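PDB 6AU1: putative hemin storage protein, which cleaves deacetylated poly-beta-1,6-N-acetylglucosamine through the glycoside hydrolase domain that makes up this chain, and can disrupt bacterial biofilms. Local coordinates for residues T115-K118 with P119-G123; I144-D147 with L148-A152; G250-L253 with P254-L257; E315-R318 with R319-V322. All blocks are in the same frame, centred on the assembly; numbering follows the deposited sequence.

In the fold
The chain forms a barrel of mainly parallel strands wrapped by helices, in keeping with the TIM-barrel clan of its family, and the four contacts follow one another in series without nesting or crossing. Contact 1 folds back a surface turn in the long loop between strand 89-94 and helix 135-151. Contact 2 lies near the C-terminal end of that same helix, about 17 Å from contact 1 at the nearest atoms. Contact 3 starts helix 253-259, which leads into strand 262-266. Contact 4 runs along helix 314-326, between strands 310-311 and 332-335, and sits across the centre of the chain from contact 2, their centres about 36 Å apart.

Contact 1: T115-K118 with P119-G123; sequences TTRK and PGERG
Pro119 leads the chain from Lys118 into a surface turn, from which Glu121 comes back to the backbone N of Lys118. Gly120 carries the chain through positive phi (88°), a region that favours glycine. Glu121 closes the turn: chi1 of 74° places CG between its own backbone N and carbonyl carbon, and the extended chain beyond brings the carboxylate back to the backbone of Lys118. Its OE2 accepts from Lys118 N at 3.1 Å in a nearly straight bond (173°), although the N-H arrives from well above the carboxylate plane. The same oxygen, Glu121 OE2, lies 3.8 Å from Arg117 CG, so it meets the arginine's aliphatic part and not its guanidinium. A water lies in the guanidinium plane, accepting from Arg117 NH2 and donating to Lys118 O at 3.0 Å and to Glu121 O at 2.7 Å. Beyond the turn, Arg122 NE donates to Gly123 O, and its NH2 bonds to Leu124 O. The turn is thus closed by bonds to backbone groups: the guanidinium of Arg117, salt-bridged to Glu169, holds the water that links two carbonyls, while the charges of Arg117 and Glu121 do not pair, Arg117 NE lying 6.1 Å from Glu121 OE2.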
ATOM      1  N   THR A 115      14.488 -19.433  -0.708  1.00 14.21           N
ATOM      2  CA  THR A 115      15.431 -20.524  -0.941  1.00 14.88           C
ATOM      3  C   THR A 115      16.868 -20.044  -1.152  1.00 17.45           C
ATOM      4  O   THR A 115      17.820 -20.831  -1.043  1.00 23.18           O
ATOM      5  CB  THR A 115      15.027 -21.360  -2.177  1.00 19.79           C
ATOM      6  OG1 THR A 115      14.982 -20.513  -3.326  1.00 19.58           O
ATOM      7  CG2 THR A 115      13.658 -21.994  -1.976  1.00 20.78           C
ATOM      8  N   THR A 116      17.033 -18.766  -1.476  1.00 16.43           N
ATOM      9  CA  THR A 116      18.346 -18.260  -1.877  1.00 18.89           C
ATOM     10  C   THR A 116      18.871 -17.106  -1.020  1.00 17.19           C
ATOM     11  O   THR A 116      20.087 -16.918  -0.908  1.00 19.81           O
ATOM     12  CB  THR A 116      18.329 -17.787  -3.341  1.00 21.57           C
ATOM     13  OG1 THR A 116      17.363 -16.740  -3.484  1.00 23.51           O
ATOM     14  CG2 THR A 116      17.983 -18.945  -4.277  1.00 27.35           C
ATOM     15  N   ARG A 117      17.963 -16.342  -0.423  1.00 18.40           N
ATOM     16  CA  ARG A 117      18.355 -15.159   0.350  1.00 18.41           C
ATOM     17  C   ARG A 117      19.146 -15.545   1.607  1.00 19.68           C
ATOM     18  O   ARG A 117      18.892 -16.580   2.223  1.00 23.69           O
ATOM     19  CB  ARG A 117      17.105 -14.329   0.698  1.00 21.23           C
ATOM     20  CG  ARG A 117      17.338 -13.130   1.597  1.00 27.53           C
ATOM     21  CD  ARG A 117      16.186 -12.121   1.483  1.00 32.56           C
ATOM     22  NE  ARG A 117      14.868 -12.758   1.518  1.00 35.72           N
ATOM     23  CZ  ARG A 117      14.193 -13.032   2.633  1.00 31.42           C
ATOM     24  NH1 ARG A 117      13.002 -13.615   2.566  1.00 19.97           N
ATOM     25  NH2 ARG A 117      14.711 -12.727   3.819  1.00 29.58           N
ATOM     26  N   LYS A 118      20.148 -14.737   1.943  1.00 17.63           N
ATOM     27  CA  LYS A 118      20.974 -14.961   3.132  1.00 18.81           C
ATOM     28  C   LYS A 118      20.626 -13.900   4.174  1.00 19.62           C
ATOM     29  O   LYS A 118      20.004 -12.880   3.858  1.00 16.96           O
ATOM     30  CB  LYS A 118      22.471 -14.912   2.774  1.00 19.21           C
ATOM     31  CG  LYS A 118      22.945 -16.048   1.856  1.00 24.13           C
ATOM     32  CD  LYS A 118      23.350 -17.270   2.660  1.00 34.63           C
ATOM     33  CE  LYS A 118      23.524 -18.497   1.778  1.00 45.09           C
ATOM     34  NZ  LYS A 118      24.057 -19.650   2.562  1.00 54.71           N
ATOM     35  N   PRO A 119      21.008 -14.132   5.435  1.00 18.49           N
ATOM     36  CA  PRO A 119      20.889 -13.013   6.373  1.00 19.26           C
ATOM     37  C   PRO A 119      21.723 -11.819   5.910  1.00 17.83           C
ATOM     38  O   PRO A 119      22.706 -12.016   5.189  1.00 19.29           O
ATOM     39  CB  PRO A 119      21.458 -13.580   7.687  1.00 22.95           C
ATOM     40  CG  PRO A 119      21.445 -15.053   7.524  1.00 22.30           C
ATOM     41  CD  PRO A 119      21.556 -15.349   6.058  1.00 19.15           C
ATOM     42  N   GLY A 120      21.348 -10.610   6.323  1.00 19.80           N
ATOM     43  CA  GLY A 120      22.188  -9.450   6.097  1.00 20.58           C
ATOM     44  C   GLY A 120      21.954  -8.770   4.762  1.00 19.88           C
ATOM     45  O   GLY A 120      22.780  -7.971   4.315  1.00 22.00           O
ATOM     46  N   GLU A 121      20.839  -9.103   4.123  1.00 18.81           N
ATOM     47  CA  GLU A 121      20.491  -8.531   2.826  1.00 16.58           C
ATOM     48  C   GLU A 121      18.985  -8.577   2.603  1.00 21.07           C
ATOM     49  O   GLU A 121      18.249  -9.255   3.334  1.00 18.51           O
ATOM     50  CB  GLU A 121      21.197  -9.295   1.699  1.00 17.27           C
ATOM     51  CG  GLU A 121      20.546 -10.653   1.473  1.00 18.45           C
ATOM     52  CD  GLU A 121      21.344 -11.574   0.572  1.00 22.25           C
ATOM     53  OE1 GLU A 121      22.585 -11.437   0.487  1.00 23.31           O
ATOM     54  OE2 GLU A 121      20.709 -12.462  -0.037  1.00 18.77           O
ATOM     55  N   ARG A 122      18.517  -7.876   1.577  1.00 18.16           N
ATOM     56  CA  ARG A 122      17.117  -7.966   1.208  1.00 15.34           C
ATOM     57  C   ARG A 122      16.901  -7.757  -0.283  1.00 26.04           C
ATOM     58  O   ARG A 122      17.726  -7.148  -0.962  1.00 26.05           O
ATOM     59  CB  ARG A 122      16.303  -6.937   1.985  1.00 20.93           C
ATOM     60  CG  ARG A 122      16.843  -5.528   1.821  1.00 28.90           C
ATOM     61  CD  ARG A 122      15.891  -4.518   2.425  1.00 27.34           C
ATOM     62  NE  ARG A 122      14.609  -4.484   1.730  1.00 26.52           N
ATOM     63  CZ  ARG A 122      13.534  -3.870   2.222  1.00 24.04           C
ATOM     64  NH1 ARG A 122      13.617  -3.283   3.403  1.00 25.11           N
ATOM     65  NH2 ARG A 122      12.390  -3.869   1.558  1.00 22.28           N
ATOM     66  N   GLY A 123      15.781  -8.268  -0.781  1.00 31.26           N
ATOM     67  CA  GLY A 123      15.322  -7.933  -2.117  1.00 31.75           C
ATOM     68  C   GLY A 123      14.304  -6.809  -2.025  1.00 30.05           C
ATOM     69  O   GLY A 123      14.408  -5.922  -1.168  1.00 27.07           O
TER
HETATM   70  O   HOH W   1      17.409 -11.585   4.428  1.00 25.94           O

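Contact 2: I144-D147 with L148-A152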
ATOM      1  N   ILE A 144      -4.288  -7.606  14.777  1.00 14.47           N
ATOM      2  CA  ILE A 144      -3.853  -6.220  14.626  1.00 14.25           C
ATOM      3  C   ILE A 144      -4.892  -5.433  13.816  1.00 16.61           C
ATOM      4  O   ILE A 144      -5.241  -4.302  14.175  1.00 15.07           O
ATOM      5  CB  ILE A 144      -2.447  -6.144  13.969  1.00 14.35           C
ATOM      6  CG1 ILE A 144      -1.402  -6.717  14.938  1.00 13.90           C
ATOM      7  CG2 ILE A 144      -2.087  -4.696  13.602  1.00 16.20           C
ATOM      8  CD1 ILE A 144      -0.021  -6.920  14.301  1.00 14.95           C
ATOM      9  N   TYR A 145      -5.404  -6.039  12.746  1.00 15.26           N
ATOM     10  CA  TYR A 145      -6.456  -5.404  11.953  1.00 13.90           C
ATOM     11  C   TYR A 145      -7.739  -5.248  12.764  1.00 16.24           C
ATOM     12  O   TYR A 145      -8.424  -4.227  12.652  1.00 17.53           O
ATOM     13  CB  TYR A 145      -6.719  -6.200  10.667  1.00 15.36           C
ATOM     14  CG  TYR A 145      -5.834  -5.771   9.510  1.00 15.62           C
ATOM     15  CD1 TYR A 145      -4.504  -6.175   9.431  1.00 15.39           C
ATOM     16  CD2 TYR A 145      -6.333  -4.966   8.496  1.00 15.43           C
ATOM     17  CE1 TYR A 145      -3.689  -5.775   8.359  1.00 13.35           C
ATOM     18  CE2 TYR A 145      -5.535  -4.557   7.436  1.00 17.69           C
ATOM     19  CZ  TYR A 145      -4.221  -4.958   7.370  1.00 16.06           C
ATOM     20  OH  TYR A 145      -3.452  -4.536   6.298  1.00 15.43           O
ATOM     21  N   GLU A 146      -8.063  -6.243  13.589  1.00 16.09           N
ATOM     22  CA  GLU A 146      -9.241  -6.144  14.447  1.00 17.35           C
ATOM     23  C   GLU A 146      -9.097  -4.968  15.410  1.00 17.68           C
ATOM     24  O   GLU A 146     -10.042  -4.197  15.624  1.00 17.99           O
ATOM     25  CB  GLU A 146      -9.457  -7.441  15.225  1.00 17.61           C
ATOM     26  CG  GLU A 146     -10.627  -7.396  16.193  1.00 25.08           C
ATOM     27  CD  GLU A 146     -10.874  -8.739  16.881  1.00 34.35           C
ATOM     28  OE1 GLU A 146      -9.937  -9.548  16.982  1.00 31.20           O
ATOM     29  OE2 GLU A 146     -12.010  -8.990  17.313  1.00 48.34           O
ATOM     30  N   ASP A 147      -7.899  -4.826  15.972  1.00 17.08           N
ATOM     31  CA  ASP A 147      -7.631  -3.759  16.939  1.00 18.04           C
ATOM     32  C   ASP A 147      -7.681  -2.379  16.279  1.00 18.08           C
ATOM     33  O   ASP A 147      -8.180  -1.420  16.879  1.00 18.48           O
ATOM     34  CB  ASP A 147      -6.270  -3.977  17.622  1.00 17.16           C
ATOM     35  CG  ASP A 147      -6.276  -5.160  18.588  1.00 22.28           C
ATOM     36  OD1 ASP A 147      -7.375  -5.650  18.934  1.00 24.15           O
ATOM     37  OD2 ASP A 147      -5.182  -5.593  19.016  1.00 22.14           O
ATOM     38  N   LEU A 148      -7.184  -2.278  15.048  1.00 15.04           N
ATOM     39  CA  LEU A 148      -7.353  -1.049  14.272  1.00 14.95           C
ATOM     40  C   LEU A 148      -8.830  -0.691  14.135  1.00 18.79           C
ATOM     41  O   LEU A 148      -9.227   0.461  14.335  1.00 17.68           O
ATOM     42  CB  LEU A 148      -6.729  -1.194  12.880  1.00 17.13           C
ATOM     43  CG  LEU A 148      -7.048  -0.067  11.895  1.00 21.61           C
ATOM     44  CD1 LEU A 148      -6.416   1.245  12.348  1.00 22.68           C
ATOM     45  CD2 LEU A 148      -6.636  -0.443  10.464  1.00 22.90           C
ATOM     46  N   ALA A 149      -9.643  -1.686  13.796  1.00 15.89           N
ATOM     47  CA  ALA A 149     -11.070  -1.450  13.576  1.00 18.27           C
ATOM     48  C   ALA A 149     -11.768  -1.010  14.864  1.00 22.28           C
ATOM     49  O   ALA A 149     -12.719  -0.228  14.828  1.00 22.00           O
ATOM     50  CB  ALA A 149     -11.727  -2.695  13.007  1.00 21.21           C
ATOM     51  N   LYS A 150     -11.284  -1.512  15.997  1.00 20.24           N
ATOM     52  CA  LYS A 150     -11.792  -1.117  17.309  1.00 19.62           C
ATOM     53  C   LYS A 150     -11.355   0.294  17.695  1.00 20.35           C
ATOM     54  O   LYS A 150     -12.049   0.993  18.424  1.00 26.73           O
ATOM     55  CB  LYS A 150     -11.303  -2.095  18.383  1.00 24.41           C
ATOM     56  CG  LYS A 150     -11.844  -3.506  18.295  1.00 31.82           C
ATOM     57  CD  LYS A 150     -11.096  -4.400  19.286  1.00 41.29           C
ATOM     58  CE  LYS A 150     -11.799  -5.725  19.525  1.00 50.37           C
ATOM     59  NZ  LYS A 150     -11.070  -6.567  20.517  1.00 53.99           N
ATOM     60  N   ALA A 151     -10.184   0.700  17.220  1.00 17.64           N
ATOM     61  CA  ALA A 151      -9.537   1.915  17.720  1.00 21.68           C
ATOM     62  C   ALA A 151      -9.965   3.179  16.989  1.00 20.28           C
ATOM     63  O   ALA A 151      -9.788   4.289  17.501  1.00 19.11           O
ATOM     64  CB  ALA A 151      -8.009   1.771  17.628  1.00 19.53           C
ATOM     65  N   ALA A 152     -10.512   3.025  15.789  1.00 17.16           N
ATOM     66  CA  ALA A 152     -10.736   4.196  14.956  1.00 16.39           C
ATOM     67  C   ALA A 152     -11.890   3.995  13.992  1.00 21.10           C
ATOM     68  O   ALA A 152     -12.287   2.870  13.705  1.00 22.32           O
ATOM     69  CB  ALA A 152      -9.465   4.541  14.183  1.00 17.86           C
TER
HETATM   70  O   HOH W   2      -8.349  -5.873  21.397  1.00 39.18           O
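Lys150 reaches back along one face of helix 135-151 toward Glu146 and Asp147, one turn earlier, in a local contact near the C-terminal end of a helix packed against helix 195-223 and strand 89-94. The evidence for regular helix is the run of i to i+4 bonds: Leu148 N to Ile144 O (2.9 Å), Ala149 N to Tyr145 O and Lys150 N to Glu146 O, followed by a weak one from Ala151 N to Asp147 O, with Ala152 the first residue to leave helical angles. The lysine has CG beside its backbone N (chi1 -67°) and is extended from there, which lays its methylenes over the preceding turn; Lys150 CG rests 3.3 Å from Glu146 O, and Lys150 CE lies 3.9 Å from Glu146 CG. Its ammonium ends near two carboxylates without pairing directly with either, since Lys150 NZ is 4.1 Å from both Glu146 OE2 and Asp147 OD1. A water spans the gap to the aspartate, donating to Asp147 OD1 at 2.7 Å and accepting from Lys150 NZ at 2.9 Å. Both acids have a closer charged partner in Arg66, whose NH1 forms salt bridges with Glu146 OE1 and Asp147 OD1. On another side Leu148 packs against Ala92 and Leu94, and Tyr145 OH bonds to Pro95 O. Two carboxylates held by one arginine, with a lysine close by, would probably favour their ionised forms, and the lysine's share of this network is electrostatic and water-mediated.

Contact 3: G250-L253 with P254-L257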
ATOM      1  N   GLY A 250       4.389 -11.346  -7.006  1.00 15.30           N
ATOM      2  CA  GLY A 250       3.243 -11.845  -6.259  1.00 15.96           C
ATOM      3  C   GLY A 250       2.070 -10.875  -6.328  1.00 15.94           C
ATOM      4  O   GLY A 250       1.206 -10.857  -5.445  1.00 16.10           O
ATOM      5  N   GLN A 251       2.048 -10.073  -7.390  1.00 15.46           N
ATOM      6  CA  GLN A 251       0.967  -9.119  -7.653  1.00 15.73           C
ATOM      7  C   GLN A 251       0.586  -9.196  -9.124  1.00 17.29           C
ATOM      8  O   GLN A 251       1.403  -9.588  -9.944  1.00 18.12           O
ATOM      9  CB  GLN A 251       1.388  -7.692  -7.311  1.00 13.37           C
ATOM     10  CG  GLN A 251       1.921  -7.487  -5.898  1.00 13.33           C
ATOM     11  CD  GLN A 251       2.233  -6.033  -5.626  1.00 16.04           C
ATOM     12  OE1 GLN A 251       2.402  -5.245  -6.548  1.00 16.00           O
ATOM     13  NE2 GLN A 251       2.307  -5.668  -4.351  1.00 16.12           N
ATOM     14  N   SER A 252      -0.638  -8.790  -9.456  1.00 17.18           N
ATOM     15  CA  SER A 252      -1.176  -8.946 -10.811  1.00 18.17           C
ATOM     16  C   SER A 252      -2.277  -7.926 -11.051  1.00 18.95           C
ATOM     17  O   SER A 252      -3.143  -7.769 -10.208  1.00 19.44           O
ATOM     18  CB  SER A 252      -1.736 -10.360 -11.010  1.00 19.98           C
ATOM     19  OG  SER A 252      -2.627 -10.413 -12.098  1.00 27.56           O
ATOM     20  N   LEU A 253      -2.262  -7.243 -12.194  1.00 20.35           N
ATOM     21  CA  LEU A 253      -3.298  -6.244 -12.451  1.00 17.95           C
ATOM     22  C   LEU A 253      -4.681  -6.881 -12.650  1.00 19.79           C
ATOM     23  O   LEU A 253      -5.641  -6.442 -12.018  1.00 20.54           O
ATOM     24  CB  LEU A 253      -2.931  -5.365 -13.651  1.00 19.93           C
ATOM     25  CG  LEU A 253      -3.996  -4.343 -14.057  1.00 22.67           C
ATOM     26  CD1 LEU A 253      -4.366  -3.431 -12.877  1.00 21.18           C
ATOM     27  CD2 LEU A 253      -3.508  -3.526 -15.239  1.00 26.79           C
ATOM     28  N   PRO A 254      -4.798  -7.921 -13.504  1.00 21.87           N
ATOM     29  CA  PRO A 254      -6.136  -8.513 -13.678  1.00 26.12           C
ATOM     30  C   PRO A 254      -6.749  -9.048 -12.385  1.00 23.87           C
ATOM     31  O   PRO A 254      -7.947  -8.856 -12.147  1.00 22.93           O
ATOM     32  CB  PRO A 254      -5.886  -9.672 -14.653  1.00 30.04           C
ATOM     33  CG  PRO A 254      -4.656  -9.312 -15.365  1.00 30.30           C
ATOM     34  CD  PRO A 254      -3.814  -8.533 -14.420  1.00 22.56           C
ATOM     35  N   GLU A 255      -5.938  -9.722 -11.575  1.00 22.84           N
ATOM     36  CA  GLU A 255      -6.428 -10.304 -10.333  1.00 21.78           C
ATOM     37  C   GLU A 255      -6.777  -9.211  -9.321  1.00 21.52           C
ATOM     38  O   GLU A 255      -7.745  -9.347  -8.575  1.00 21.20           O
ATOM     39  CB  GLU A 255      -5.398 -11.265  -9.739  1.00 23.04           C
ATOM     40  CG  GLU A 255      -5.152 -12.509 -10.597  1.00 28.64           C
ATOM     41  CD  GLU A 255      -6.402 -13.355 -10.763  1.00 43.65           C
ATOM     42  OE1 GLU A 255      -7.154 -13.510  -9.779  1.00 44.99           O
ATOM     43  OE2 GLU A 255      -6.638 -13.861 -11.881  1.00 46.07           O
ATOM     44  N   PHE A 256      -5.992  -8.138  -9.297  1.00 18.17           N
ATOM     45  CA  PHE A 256      -6.285  -7.017  -8.397  1.00 19.41           C
ATOM     46  C   PHE A 256      -7.596  -6.367  -8.796  1.00 21.13           C
ATOM     47  O   PHE A 256      -8.422  -6.026  -7.938  1.00 21.66           O
ATOM     48  CB  PHE A 256      -5.172  -5.959  -8.414  1.00 15.68           C
ATOM     49  CG  PHE A 256      -4.023  -6.237  -7.465  1.00 15.41           C
ATOM     50  CD1 PHE A 256      -3.609  -7.532  -7.191  1.00 16.40           C
ATOM     51  CD2 PHE A 256      -3.350  -5.183  -6.864  1.00 17.78           C
ATOM     52  CE1 PHE A 256      -2.537  -7.768  -6.315  1.00 15.88           C
ATOM     53  CE2 PHE A 256      -2.285  -5.416  -5.983  1.00 17.05           C
ATOM     54  CZ  PHE A 256      -1.875  -6.713  -5.730  1.00 17.28           C
ATOM     55  N   LEU A 257      -7.792  -6.191 -10.100  1.00 18.01           N
ATOM     56  CA  LEU A 257      -9.000  -5.525 -10.581  1.00 19.09           C
ATOM     57  C   LEU A 257     -10.246  -6.320 -10.221  1.00 26.46           C
ATOM     58  O   LEU A 257     -11.324  -5.745 -10.040  1.00 26.85           O
ATOM     59  CB  LEU A 257      -8.940  -5.311 -12.101  1.00 23.40           C
ATOM     60  CG  LEU A 257      -8.020  -4.192 -12.600  1.00 24.85           C
ATOM     61  CD1 LEU A 257      -7.830  -4.281 -14.116  1.00 27.22           C
ATOM     62  CD2 LEU A 257      -8.555  -2.818 -12.194  1.00 23.52           C
TER
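With OG of Ser252 swung opposite its backbone N (chi1 161°), Ser252 serves as the N-cap residue of helix 253-259, its OG turned to the N-H of Glu255. The capping bond, Glu255 N to Ser252 OG, is nearly straight (169°) but weak at 3.4 Å, and Glu246 OE2 makes a second weak hydrogen bond to the same hydroxyl. Pro254 stands in the first turn, where the lack of an N-H costs nothing, and its CD comes within 3.2 Å of Ser252 OG. The first helical bonds follow, from Phe256 N to Ser252 O at 3.0 Å and from Leu257 N to Leu253 O at 2.9 Å. Phe256 has its ring turned back beside Ser252 and Gln251, meeting Ser252 O and Gln251 CB obliquely; the glutamine amide and the ring planes are 52° apart. Gln251 itself is tied into the barrel by OE1 to Tyr236 N and NE2 to Ala163 O, while the ring of Phe256 packs edge-to-face with Tyr260. Gln251, just before the cap, thus joins the start of the helix to the residue after strand 230-235. On the apolar side Leu253 CD1 touches Leu257 CG at 3.7 Å.

Contact 4: E315-R318 with R319-V322; sequences EILR and RQMV
Leu317 and Met321 meet one turn apart on the inner face of helix 314-326, a barrel-surrounding helix lying against strand 297-305 and helix 346-353. Here the packing is apolar: Met321 CE reaches Leu317 CG at 4.0 Å, and both side chains also touch Leu301. Met321 has its chain extended beyond CG, which carries CE along the helix surface to the leucine. Gln320 flanks this side, also resting on Leu301. Backbone bonds of the i to i+4 kind continue throughout, from Arg319 N to Glu315 O at 3.0 Å to Val322 N to Arg318 O at 2.8 Å.

The solvent side is looser, with a single long ion pair across it. A bend at chi2 (58°) turns the carboxylate of Glu315 toward Arg319, with Glu315 OE2 3.6 Å from Arg319 NE and the carboxylate and guanidinium planes 53° apart. The glutamate's CG lies over one face of that guanidinium, so the methylene packs on the guanidinium face while OE2 pairs with NE. Arg318 lies between the two regions: its NH2 forms a salt bridge to Asp351 OD2 on helix 346-353, while Arg318 NH1 lies 3.8 Å from Val322 CG2.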
ATOM      1  N   GLU A 315       4.933  21.685 -10.836  1.00 23.23           N
ATOM      2  CA  GLU A 315       4.574  21.767 -12.251  1.00 25.96           C
ATOM      3  C   GLU A 315       4.831  20.433 -12.964  1.00 25.86           C
ATOM      4  O   GLU A 315       4.137  20.087 -13.914  1.00 24.98           O
ATOM      5  CB  GLU A 315       5.334  22.904 -12.941  1.00 30.72           C
ATOM      6  CG  GLU A 315       5.002  23.077 -14.422  1.00 44.53           C
ATOM      7  CD  GLU A 315       3.517  23.323 -14.677  1.00 55.35           C
ATOM      8  OE1 GLU A 315       2.890  24.084 -13.908  1.00 55.65           O
ATOM      9  OE2 GLU A 315       2.977  22.750 -15.645  1.00 57.07           O
ATOM     10  N   ILE A 316       5.818  19.671 -12.506  1.00 21.97           N
ATOM     11  CA  ILE A 316       6.057  18.359 -13.098  1.00 23.25           C
ATOM     12  C   ILE A 316       4.927  17.396 -12.719  1.00 20.68           C
ATOM     13  O   ILE A 316       4.444  16.613 -13.548  1.00 21.19           O
ATOM     14  CB  ILE A 316       7.420  17.783 -12.656  1.00 26.79           C
ATOM     15  CG1 ILE A 316       8.559  18.570 -13.312  1.00 30.69           C
ATOM     16  CG2 ILE A 316       7.524  16.304 -13.013  1.00 22.86           C
ATOM     17  CD1 ILE A 316       9.943  18.228 -12.770  1.00 31.60           C
ATOM     18  N   LEU A 317       4.498  17.476 -11.467  1.00 17.28           N
ATOM     19  CA  LEU A 317       3.396  16.662 -10.971  1.00 15.22           C
ATOM     20  C   LEU A 317       2.095  16.999 -11.700  1.00 18.16           C
ATOM     21  O   LEU A 317       1.342  16.105 -12.109  1.00 18.39           O
ATOM     22  CB  LEU A 317       3.240  16.872  -9.467  1.00 18.31           C
ATOM     23  CG  LEU A 317       2.180  16.047  -8.737  1.00 20.80           C
ATOM     24  CD1 LEU A 317       2.466  14.572  -8.906  1.00 17.84           C
ATOM     25  CD2 LEU A 317       2.156  16.430  -7.250  1.00 22.40           C
ATOM     26  N   ARG A 318       1.835  18.289 -11.867  1.00 19.01           N
ATOM     27  CA  ARG A 318       0.628  18.713 -12.566  1.00 17.96           C
ATOM     28  C   ARG A 318       0.656  18.244 -14.018  1.00 20.17           C
ATOM     29  O   ARG A 318      -0.380  17.835 -14.562  1.00 20.01           O
ATOM     30  CB  ARG A 318       0.459  20.234 -12.505  1.00 19.43           C
ATOM     31  CG  ARG A 318      -0.902  20.724 -13.016  1.00 20.68           C
ATOM     32  CD  ARG A 318      -1.034  22.230 -12.858  1.00 22.92           C
ATOM     33  NE  ARG A 318      -2.349  22.730 -13.276  1.00 24.91           N
ATOM     34  CZ  ARG A 318      -2.709  22.915 -14.543  1.00 26.36           C
ATOM     35  NH1 ARG A 318      -1.859  22.635 -15.524  1.00 29.20           N
ATOM     36  NH2 ARG A 318      -3.920  23.374 -14.835  1.00 28.21           N
ATOM     37  N   ARG A 319       1.823  18.308 -14.655  1.00 19.62           N
ATOM     38  CA  ARG A 319       1.916  17.876 -16.052  1.00 21.85           C
ATOM     39  C   ARG A 319       1.587  16.392 -16.166  1.00 20.94           C
ATOM     40  O   ARG A 319       0.986  15.964 -17.158  1.00 22.28           O
ATOM     41  CB  ARG A 319       3.303  18.139 -16.638  1.00 23.94           C
ATOM     42  CG  ARG A 319       3.584  19.581 -17.016  1.00 31.70           C
ATOM     43  CD  ARG A 319       4.981  19.701 -17.607  1.00 40.87           C
ATOM     44  NE  ARG A 319       5.495  21.067 -17.554  1.00 57.15           N
ATOM     45  CZ  ARG A 319       6.784  21.374 -17.448  1.00 69.90           C
ATOM     46  NH1 ARG A 319       7.696  20.410 -17.375  1.00 70.07           N
ATOM     47  NH2 ARG A 319       7.163  22.644 -17.407  1.00 75.75           N
ATOM     48  N   GLN A 320       1.978  15.609 -15.158  1.00 19.13           N
ATOM     49  CA  GLN A 320       1.644  14.186 -15.164  1.00 18.87           C
ATOM     50  C   GLN A 320       0.130  14.001 -15.040  1.00 20.49           C
ATOM     51  O   GLN A 320      -0.463  13.171 -15.737  1.00 19.65           O
ATOM     52  CB  GLN A 320       2.375  13.433 -14.043  1.00 16.83           C
ATOM     53  CG  GLN A 320       3.860  13.290 -14.309  1.00 17.25           C
ATOM     54  CD  GLN A 320       4.555  12.473 -13.238  1.00 19.35           C
ATOM     55  OE1 GLN A 320       4.135  12.469 -12.081  1.00 19.49           O
ATOM     56  NE2 GLN A 320       5.609  11.768 -13.623  1.00 22.97           N
ATOM     57  N   MET A 321      -0.499  14.796 -14.182  1.00 16.46           N
ATOM     58  CA  MET A 321      -1.948  14.711 -14.027  1.00 15.78           C
ATOM     59  C   MET A 321      -2.668  15.128 -15.308  1.00 18.88           C
ATOM     60  O   MET A 321      -3.631  14.478 -15.710  1.00 19.95           O
ATOM     61  CB  MET A 321      -2.412  15.561 -12.845  1.00 16.66           C
ATOM     62  CG  MET A 321      -1.955  14.985 -11.503  1.00 17.32           C
ATOM     63  SD  MET A 321      -2.376  16.075 -10.143  1.00 17.56           S
ATOM     64  CE  MET A 321      -1.693  15.146  -8.767  1.00 19.37           C
ATOM     65  N   VAL A 322      -2.193  16.184 -15.965  1.00 18.52           N
ATOM     66  CA  VAL A 322      -2.818  16.612 -17.214  1.00 20.64           C
ATOM     67  C   VAL A 322      -2.636  15.523 -18.271  1.00 22.74           C
ATOM     68  O   VAL A 322      -3.553  15.244 -19.053  1.00 22.15           O
ATOM     69  CB  VAL A 322      -2.245  17.967 -17.712  1.00 22.69           C
ATOM     70  CG1 VAL A 322      -2.709  18.290 -19.154  1.00 25.37           C
ATOM     71  CG2 VAL A 322      -2.650  19.086 -16.751  1.00 22.91           C
TER